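Local coordinates for glutathione transferase o1 (Bombyx mori, PDB 3RBT), which belongs to the Omega class of glutathione transferases, enzymes generally credited with glutathione transfer and dehydroascorbate reduction, though its own activity may be weak, at residues 75-80 with 86-91; 44-47 with 51-54. One frame throughout, in Å; residues are numbered along the deposited sequence.

Interaction 1: 75-80 with 86-91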
loop_
_atom_site.group_PDB
_atom_site.type_symbol
_atom_site.label_atom_id
_atom_site.label_comp_id
_atom_site.label_asym_id
_atom_site.label_seq_id
_atom_site.Cartn_x
_atom_site.Cartn_y
_atom_site.Cartn_z
ATOM N N ILE A 75 8.591 11.462 -4.399
ATOM C CA ILE A 75 8.766 11.373 -5.853
ATOM C C ILE A 75 8.285 10.023 -6.374
ATOM O O ILE A 75 8.366 9.022 -5.656
ATOM C CB ILE A 75 10.237 11.631 -6.320
ATOM C CG1 ILE A 75 11.204 10.601 -5.714
ATOM C CG2 ILE A 75 10.667 13.097 -6.044
ATOM C CD1 ILE A 75 12.601 10.667 -6.308
ATOM N N PRO A 76 7.758 9.994 -7.610
ATOM C CA PRO A 76 7.508 11.164 -8.461
ATOM C C PRO A 76 6.233 11.867 -8.020
ATOM O O PRO A 76 5.593 11.431 -7.064
ATOM C CB PRO A 76 7.297 10.536 -9.839
ATOM C CG PRO A 76 6.624 9.241 -9.518
ATOM C CD PRO A 76 7.356 8.746 -8.285
ATOM N N VAL A 77 5.874 12.947 -8.706
ATOM C CA VAL A 77 4.594 13.604 -8.483
ATOM C C VAL A 77 3.846 13.683 -9.810
ATOM O O VAL A 77 4.403 14.118 -10.823
ATOM C CB VAL A 77 4.753 15.040 -7.940
ATOM C CG1 VAL A 77 3.377 15.700 -7.776
ATOM C CG2 VAL A 77 5.515 15.051 -6.621
ATOM N N LEU A 78 2.592 13.248 -9.807
ATOM C CA LEU A 78 1.751 13.436 -10.967
ATOM C C LEU A 78 0.785 14.570 -10.663
ATOM O O LEU A 78 -0.010 14.490 -9.709
ATOM C CB LEU A 78 0.999 12.142 -11.330
ATOM C CG LEU A 78 0.080 12.184 -12.561
ATOM C CD1 LEU A 78 0.864 12.183 -13.879
ATOM C CD2 LEU A 78 -0.923 11.032 -12.546
ATOM N N GLU A 79 0.874 15.627 -11.465
ATOM C CA GLU A 79 -0.022 16.769 -11.332
ATOM C C GLU A 79 -1.141 16.602 -12.345
ATOM O O GLU A 79 -0.883 16.368 -13.524
ATOM C CB GLU A 79 0.718 18.094 -11.546
ATOM C CG GLU A 79 -0.112 19.344 -11.206
ATOM C CD GLU A 79 0.684 20.643 -11.301
ATOM O OE1 GLU A 79 1.573 20.746 -12.170
ATOM O OE2 GLU A 79 0.417 21.565 -10.508
ATOM N N ILE A 80 -2.379 16.735 -11.871
ATOM C CA ILE A 80 -3.566 16.428 -12.662
ATOM C C ILE A 80 -4.567 17.582 -12.545
ATOM O O ILE A 80 -4.539 18.322 -11.562
ATOM C CB ILE A 80 -4.219 15.086 -12.211
ATOM C CG1 ILE A 80 -4.589 15.119 -10.718
ATOM C CG2 ILE A 80 -3.280 13.898 -12.482
ATOM C CD1 ILE A 80 -5.627 14.086 -10.321
ATOM N N ASP A 86 -5.576 22.393 -10.293
ATOM C CA ASP A 86 -4.480 21.436 -10.455
ATOM C C ASP A 86 -3.992 20.892 -9.112
ATOM O O ASP A 86 -3.761 21.651 -8.172
ATOM C CB ASP A 86 -3.327 22.067 -11.227
ATOM C CG ASP A 86 -3.702 22.422 -12.660
ATOM O OD1 ASP A 86 -4.864 22.191 -13.077
ATOM O OD2 ASP A 86 -2.819 22.943 -13.370
ATOM N N ARG A 87 -3.850 19.572 -9.032
ATOM C CA ARG A 87 -3.466 18.917 -7.786
ATOM C C ARG A 87 -2.298 17.957 -7.955
ATOM O O ARG A 87 -2.176 17.263 -8.974
ATOM C CB ARG A 87 -4.660 18.172 -7.163
ATOM C CG ARG A 87 -5.802 19.063 -6.668
ATOM C CD ARG A 87 -5.393 20.017 -5.546
ATOM N NE ARG A 87 -6.488 20.928 -5.221
ATOM C CZ ARG A 87 -6.582 22.188 -5.649
ATOM N NH1 ARG A 87 -5.632 22.719 -6.410
ATOM N NH2 ARG A 87 -7.629 22.933 -5.307
ATOM N N PHE A 88 -1.452 17.927 -6.934
ATOM C CA PHE A 88 -0.396 16.942 -6.831
ATOM C C PHE A 88 -0.978 15.603 -6.373
ATOM O O PHE A 88 -1.807 15.549 -5.461
ATOM C CB PHE A 88 0.657 17.412 -5.824
ATOM C CG PHE A 88 1.690 18.364 -6.386
ATOM C CD1 PHE A 88 2.917 18.522 -5.729
ATOM C CD2 PHE A 88 1.455 19.093 -7.551
ATOM C CE1 PHE A 88 3.886 19.400 -6.210
ATOM C CE2 PHE A 88 2.418 19.963 -8.048
ATOM C CZ PHE A 88 3.640 20.124 -7.374
ATOM N N LEU A 89 -0.561 14.531 -7.036
ATOM C CA LEU A 89 -0.832 13.171 -6.576
ATOM C C LEU A 89 0.494 12.500 -6.271
ATOM O O LEU A 89 1.431 12.598 -7.063
ATOM C CB LEU A 89 -1.592 12.361 -7.629
ATOM C CG LEU A 89 -3.128 12.332 -7.586
ATOM C CD1 LEU A 89 -3.672 11.340 -8.627
ATOM C CD2 LEU A 89 -3.629 11.954 -6.218
ATOM N N PHE A 90 0.555 11.830 -5.121
ATOM C CA PHE A 90 1.781 11.216 -4.625
ATOM C C PHE A 90 1.684 9.693 -4.595
ATOM O O PHE A 90 0.581 9.131 -4.657
ATOM C CB PHE A 90 2.102 11.722 -3.203
ATOM C CG PHE A 90 2.256 13.218 -3.093
ATOM C CD1 PHE A 90 1.275 13.987 -2.475
ATOM C CD2 PHE A 90 3.391 13.854 -3.588
ATOM C CE1 PHE A 90 1.413 15.368 -2.358
ATOM C CE2 PHE A 90 3.538 15.243 -3.485
ATOM C CZ PHE A 90 2.552 15.997 -2.863
ATOM N N GLU A 91 2.851 9.052 -4.468
ATOM C CA GLU A 91 3.012 7.599 -4.281
ATOM C C GLU A 91 2.708 6.796 -5.549
ATOM O O GLU A 91 1.563 6.781 -6.022
ATOM C CB GLU A 91 2.213 7.090 -3.073
ATOM C CG GLU A 91 2.668 7.673 -1.737
ATOM C CD GLU A 91 2.128 6.919 -0.541
ATOM O OE1 GLU A 91 1.684 5.761 -0.714
ATOM O OE2 GLU A 91 2.153 7.484 0.588
HETATM O O HOH W 1 5.278 10.197 -4.534
HETATM O O HOH W 2 -0.108 23.630 -12.535
HETATM O O HOH W 3 -1.009 21.753 -8.273
#
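Leu78 and Leu89 form an antiparallel hydrogen-bonded pair: Leu78 N gives to Leu89 O (3.0 Å), and Leu89 N returns a bond to Leu78 O at 2.7 Å. Ile80 and Arg87 repeat the exchange, with Arg87 N to Ile80 O at 2.9 Å. Beyond the Leu78-Leu89 pair, a water bridges Pro76 O, just after the cis peptide, and Glu91 N. Glu79 OE2 and Asp86 OD2 stand 4.5 Å apart, like charges with one water near both; a second water binds Glu79 OE2. Arg28 forms a salt bridge with Glu79 OE1, and Leu23 N binds Asp86 OD2. On the face carrying Glu79 and Phe88, Val77 CG1 sits over the Phe88 ring, 3.7 Å from its centroid, a CH-pi contact; CG1 lies anti to the backbone N (chi1 178°), which leaves CG2 for Phe90 CE2 at 3.7 Å. The Glu79 carboxylate meets the Phe88 ring at its edge, planes 80° apart. On the other face Ile80 CD1 packs on Leu89 CD1 (3.8 Å), under helix 92-102. The hairpin thus puts aliphatic groups against the helix, while repulsion between the nearby Glu79 and Asp86 is probably eased by water, Arg28 and the Leu23 amide.

Interaction 2: 44-47 with 51-54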
loop_
_atom_site.group_PDB
_atom_site.type_symbol
_atom_site.label_atom_id
_atom_site.label_comp_id
_atom_site.label_asym_id
_atom_site.label_seq_id
_atom_site.Cartn_x
_atom_site.Cartn_y
_atom_site.Cartn_z
ATOM N N VAL A 44 3.216 3.294 -17.204
ATOM C CA VAL A 44 1.751 3.260 -17.124
ATOM C C VAL A 44 1.108 4.326 -18.009
ATOM O O VAL A 44 0.209 4.020 -18.802
ATOM C CB VAL A 44 1.269 3.348 -15.648
ATOM C CG1 VAL A 44 -0.260 3.498 -15.561
ATOM C CG2 VAL A 44 1.726 2.105 -14.894
ATOM N N LEU A 45 1.579 5.565 -17.894
ATOM C CA LEU A 45 1.101 6.659 -18.754
ATOM C C LEU A 45 1.173 6.300 -20.231
ATOM O O LEU A 45 0.239 6.562 -21.004
ATOM C CB LEU A 45 1.927 7.922 -18.516
ATOM C CG LEU A 45 1.670 8.719 -17.235
ATOM C CD1 LEU A 45 2.900 9.545 -16.917
ATOM C CD2 LEU A 45 0.432 9.614 -17.388
ATOM N N GLU A 46 2.296 5.707 -20.618
ATOM C CA GLU A 46 2.532 5.319 -22.002
ATOM C C GLU A 46 1.599 4.158 -22.376
ATOM O O GLU A 46 0.924 4.209 -23.401
ATOM C CB GLU A 46 4.012 4.952 -22.190
ATOM C CG GLU A 46 4.546 5.094 -23.616
ATOM C CD GLU A 46 4.783 6.539 -24.041
ATOM O OE1 GLU A 46 5.538 7.271 -23.372
ATOM O OE2 GLU A 46 4.217 6.941 -25.067
ATOM N N ALA A 47 1.522 3.142 -21.512
ATOM C CA ALA A 47 0.614 2.003 -21.724
ATOM C C ALA A 47 -0.836 2.446 -21.908
ATOM O O ALA A 47 -1.558 1.894 -22.735
ATOM C CB ALA A 47 0.717 1.011 -20.578
ATOM N N LYS A 51 -1.584 11.655 -22.627
ATOM C CA LYS A 51 -0.634 12.706 -22.965
ATOM C C LYS A 51 -0.079 13.287 -21.684
ATOM O O LYS A 51 -0.821 13.514 -20.727
ATOM C CB LYS A 51 -1.321 13.798 -23.775
ATOM C CG LYS A 51 -1.809 13.344 -25.140
ATOM C CD LYS A 51 -2.584 14.463 -25.824
ATOM C CE LYS A 51 -3.943 14.646 -25.172
ATOM N NZ LYS A 51 -4.667 15.779 -25.788
ATOM N N TYR A 52 1.224 13.520 -21.661
ATOM C CA TYR A 52 1.871 14.043 -20.471
ATOM C C TYR A 52 3.135 14.799 -20.842
ATOM O O TYR A 52 3.659 14.653 -21.939
ATOM C CB TYR A 52 2.230 12.900 -19.503
ATOM C CG TYR A 52 3.270 11.960 -20.059
ATOM C CD1 TYR A 52 4.619 12.120 -19.745
ATOM C CD2 TYR A 52 2.910 10.920 -20.910
ATOM C CE1 TYR A 52 5.579 11.264 -20.262
ATOM C CE2 TYR A 52 3.862 10.057 -21.435
ATOM C CZ TYR A 52 5.191 10.236 -21.103
ATOM O OH TYR A 52 6.139 9.384 -21.614
ATOM N N GLU A 53 3.618 15.596 -19.900
ATOM C CA GLU A 53 4.932 16.210 -19.997
ATOM C C GLU A 53 5.717 15.874 -18.735
ATOM O O GLU A 53 5.134 15.650 -17.671
ATOM C CB GLU A 53 4.804 17.725 -20.166
ATOM C CG GLU A 53 3.846 18.381 -19.170
ATOM C CD GLU A 53 3.656 19.864 -19.431
ATOM O OE1 GLU A 53 3.431 20.254 -20.593
ATOM O OE2 GLU A 53 3.742 20.643 -18.467
ATOM N N VAL A 54 7.037 15.830 -18.862
ATOM C CA VAL A 54 7.918 15.566 -17.741
ATOM C C VAL A 54 8.617 16.849 -17.304
ATOM O O VAL A 54 9.316 17.487 -18.097
ATOM C CB VAL A 54 8.979 14.505 -18.093
ATOM C CG1 VAL A 54 9.916 14.265 -16.914
ATOM C CG2 VAL A 54 8.320 13.206 -18.507
#
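In the beta-alpha-beta unit formed by strand 27-31, helix 36-47 and strand 52-56, the last turn of the helix meets the start of the second strand through one aromatic side chain, Tyr52, which reaches across to Leu45 and Glu46. Tyr52 OH donates a hydrogen bond to Glu46 OE1 at 2.8 Å, and the hydroxyl meets that oxygen nearly along its C-O axis. OE1 lies in the plane of the ring at its edge, yet the carboxylate itself is turned 70° from the ring. The Glu46 chain leaves the helix with CG anti to the backbone N (chi1 -155°) and bends at chi2 (75°), which brings its carboxylate round to the hydroxyl. Leu45 comes over one face of the ring: its CD1 stands 4.2 Å from the centroid, in a CH-pi contact shifted toward the rim. Its CB lies 4.0 Å from Tyr52 CD2. This is the first crossover of the thioredoxin-like N-terminal domain of glutathione transferases, in which the helix packs on the sheet and returns the chain to a parallel edge strand. Leu45 also touches Leu99 of helix 92-102, and Tyr52 also rests on Leu42, one turn before Leu45 in helix 36-47. His223, just after helix 218-222, has its NE2 hydrogen-bonded to the same Tyr52 hydroxyl. A phenylalanine here would probably leave both the Glu46 carboxylate and His223 NE2 without their phenolic partner, and the carboxylate freer to turn.

In the fold
From the N terminus, strand 27-31 leads into helix 36-47, and interaction 2 then closes the short turn that carries the chain from the helix into edge strand 52-56. After helix 64-69 the chain reaches strand 77-80, where interaction 1 closes the hairpin with strand 87-89 at the other edge of the sheet. The two contacts follow in series, neither nested nor crossed, with centres about 13 Å apart. Strand 27-31 lies between strands 52-56 and 77-80, so the contacts serve opposite edges of one sheet, and helix 92-102 touches both. Interaction 1 also borders the second subunit, whose Tyr114 packs on Ile80 and Arg87.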